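Local coordinates for protein RNA polymerase sigma factor (Bartonella quintana, PDB 5UXX) that probably binds RNA polymerase core and promoter DNA as an ECF-subfamily sigma-70 factor, directing transcription initiation, at residues L36-T40 with I64-F69. Residues are numbered along the deposited sequence; the frame is centred on the assembly and turned at random.
Sequences LVQDT and ILRNEF
Ile64 meets Thr40 methyl to methyl, CG2 against CG2 at 3.8 Å, where residues 36-40 of helix 33-46 run at 121° to residues 64-69 of helix 57-81 within the all-helical sigma-70 region 2. One residue on, Leu65 lies across Thr40 at about a right angle, its CB 3.3 Å from Thr40 OG1. With OG1 beside its own backbone N (chi1 -62°), Thr40 donates a 2.8 Å hydrogen bond from OG1 to Leu36 O, tilted from the carbonyl plane. Thr40 N reaches the same oxygen from the opposite face, so the buried polar group is satisfied within its own helix and can face a leucine. The two branches of Leu65 diverge: CD1 packs against Val37 CG2, whereas CD2 touches Leu36 CD2 at 3.7 Å. Glu68 contributes its aliphatic part, with CG 3.7 Å from Leu36 CD1 as the two side chains lie antiparallel. A bend at chi2 (63°) leaves Glu68 OE2 4.2 Å from Asp39 OD2, a proximity of like charges that may be eased by a weak, long ion pair of Glu68 with Lys43. Leu36 CD2 comes obliquely to Phe69, touching CB and ring atoms CG and CD1, so that one methyl touches both Leu65 and Phe69. Helix 7-26 completes the three-helix packing, placing Leu19 and Phe22 on Leu65 and Leu16 and Ala23 on Val37.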
loop_
_atom_site.group_PDB
_atom_site.type_symbol
_atom_site.label_atom_id
_atom_site.label_comp_id
_atom_site.label_asym_id
_atom_site.label_seq_id
_atom_site.Cartn_x
_atom_site.Cartn_y
_atom_site.Cartn_z
ATOM N N LEU A 36 1.740 -7.522 8.095
ATOM C CA LEU A 36 1.905 -7.656 6.654
ATOM C C LEU A 36 3.245 -7.091 6.192
ATOM O O LEU A 36 3.917 -7.675 5.342
ATOM C CB LEU A 36 0.758 -6.956 5.927
ATOM C CG LEU A 36 0.641 -7.164 4.417
ATOM C CD1 LEU A 36 0.546 -8.643 4.084
ATOM C CD2 LEU A 36 -0.563 -6.411 3.881
ATOM N N VAL A 37 3.627 -5.951 6.758
ATOM C CA VAL A 37 4.911 -5.332 6.449
ATOM C C VAL A 37 6.059 -6.212 6.936
ATOM O O VAL A 37 7.046 -6.413 6.228
ATOM C CB VAL A 37 5.031 -3.937 7.090
ATOM C CG1 VAL A 37 6.386 -3.322 6.776
ATOM C CG2 VAL A 37 3.911 -3.035 6.603
ATOM N N GLN A 38 5.916 -6.730 8.153
ATOM C CA GLN A 38 6.912 -7.612 8.750
ATOM C C GLN A 38 7.188 -8.832 7.872
ATOM O O GLN A 38 8.342 -9.169 7.609
ATOM C CB GLN A 38 6.459 -8.055 10.143
ATOM C CG GLN A 38 7.564 -8.647 10.997
ATOM C CD GLN A 38 7.157 -8.812 12.447
ATOM O OE1 GLN A 38 7.307 -7.895 13.254
ATOM N NE2 GLN A 38 6.637 -9.986 12.786
ATOM N N ASP A 39 6.122 -9.489 7.423
ATOM C CA ASP A 39 6.249 -10.665 6.569
ATOM C C ASP A 39 6.900 -10.317 5.235
ATOM O O ASP A 39 7.667 -11.105 4.685
ATOM C CB ASP A 39 4.881 -11.307 6.329
ATOM C CG ASP A 39 4.280 -11.894 7.592
ATOM O OD1 ASP A 39 5.038 -12.148 8.552
ATOM O OD2 ASP A 39 3.049 -12.105 7.623
ATOM N N THR A 40 6.591 -9.131 4.721
ATOM C CA THR A 40 7.151 -8.670 3.456
ATOM C C THR A 40 8.657 -8.466 3.577
ATOM O O THR A 40 9.420 -8.847 2.690
ATOM C CB THR A 40 6.490 -7.358 2.992
ATOM O OG1 THR A 40 5.090 -7.577 2.782
ATOM C CG2 THR A 40 7.122 -6.868 1.697
ATOM N N ILE A 64 5.622 -7.899 -3.559
ATOM C CA ILE A 64 5.675 -8.926 -2.525
ATOM C C ILE A 64 4.584 -8.715 -1.477
ATOM O O ILE A 64 3.890 -9.659 -1.096
ATOM C CB ILE A 64 7.049 -8.950 -1.829
ATOM C CG1 ILE A 64 8.142 -9.346 -2.825
ATOM C CG2 ILE A 64 7.036 -9.908 -0.646
ATOM C CD1 ILE A 64 9.543 -9.288 -2.253
ATOM N N LEU A 65 4.427 -7.473 -1.028
ATOM C CA LEU A 65 3.418 -7.145 -0.026
ATOM C C LEU A 65 2.012 -7.346 -0.578
ATOM O O LEU A 65 1.150 -7.910 0.097
ATOM C CB LEU A 65 3.593 -5.704 0.468
ATOM C CG LEU A 65 2.786 -5.297 1.707
ATOM C CD1 LEU A 65 3.586 -4.346 2.580
ATOM C CD2 LEU A 65 1.456 -4.663 1.324
ATOM N N ARG A 66 1.784 -6.873 -1.801
ATOM C CA ARG A 66 0.491 -7.030 -2.458
ATOM C C ARG A 66 0.072 -8.494 -2.558
ATOM O O ARG A 66 -1.061 -8.848 -2.236
ATOM C CB ARG A 66 0.526 -6.417 -3.860
ATOM C CG ARG A 66 -0.555 -6.964 -4.775
ATOM C CD ARG A 66 -0.152 -6.916 -6.236
ATOM N NE ARG A 66 -0.935 -7.858 -7.033
ATOM C CZ ARG A 66 -2.112 -7.579 -7.584
ATOM N NH1 ARG A 66 -2.652 -6.380 -7.430
ATOM N NH2 ARG A 66 -2.749 -8.502 -8.291
ATOM N N ASN A 67 1.001 -9.344 -2.985
ATOM C CA ASN A 67 0.696 -10.750 -3.204
ATOM C C ASN A 67 0.493 -11.492 -1.891
ATOM O O ASN A 67 -0.336 -12.396 -1.801
ATOM C CB ASN A 67 1.804 -11.417 -4.022
ATOM C CG ASN A 67 1.774 -11.009 -5.481
ATOM O OD1 ASN A 67 0.716 -10.695 -6.029
ATOM N ND2 ASN A 67 2.937 -11.011 -6.122
ATOM N N GLU A 68 1.253 -11.102 -0.874
ATOM C CA GLU A 68 1.096 -11.684 0.450
ATOM C C GLU A 68 -0.245 -11.282 1.050
ATOM O O GLU A 68 -0.895 -12.079 1.724
ATOM C CB GLU A 68 2.244 -11.259 1.371
ATOM C CG GLU A 68 2.092 -11.717 2.815
ATOM C CD GLU A 68 2.093 -13.230 2.964
ATOM O OE1 GLU A 68 2.578 -13.926 2.049
ATOM O OE2 GLU A 68 1.603 -13.723 4.002
ATOM N N PHE A 69 -0.664 -10.049 0.781
ATOM C CA PHE A 69 -1.929 -9.538 1.296
ATOM C C PHE A 69 -3.124 -10.302 0.730
ATOM O O PHE A 69 -4.008 -10.720 1.475
ATOM C CB PHE A 69 -2.074 -8.047 0.986
ATOM C CG PHE A 69 -3.468 -7.522 1.186
ATOM C CD1 PHE A 69 -3.974 -7.335 2.462
ATOM C CD2 PHE A 69 -4.271 -7.215 0.100
ATOM C CE1 PHE A 69 -5.258 -6.853 2.652
ATOM C CE2 PHE A 69 -5.555 -6.732 0.282
ATOM C CZ PHE A 69 -6.049 -6.552 1.559
#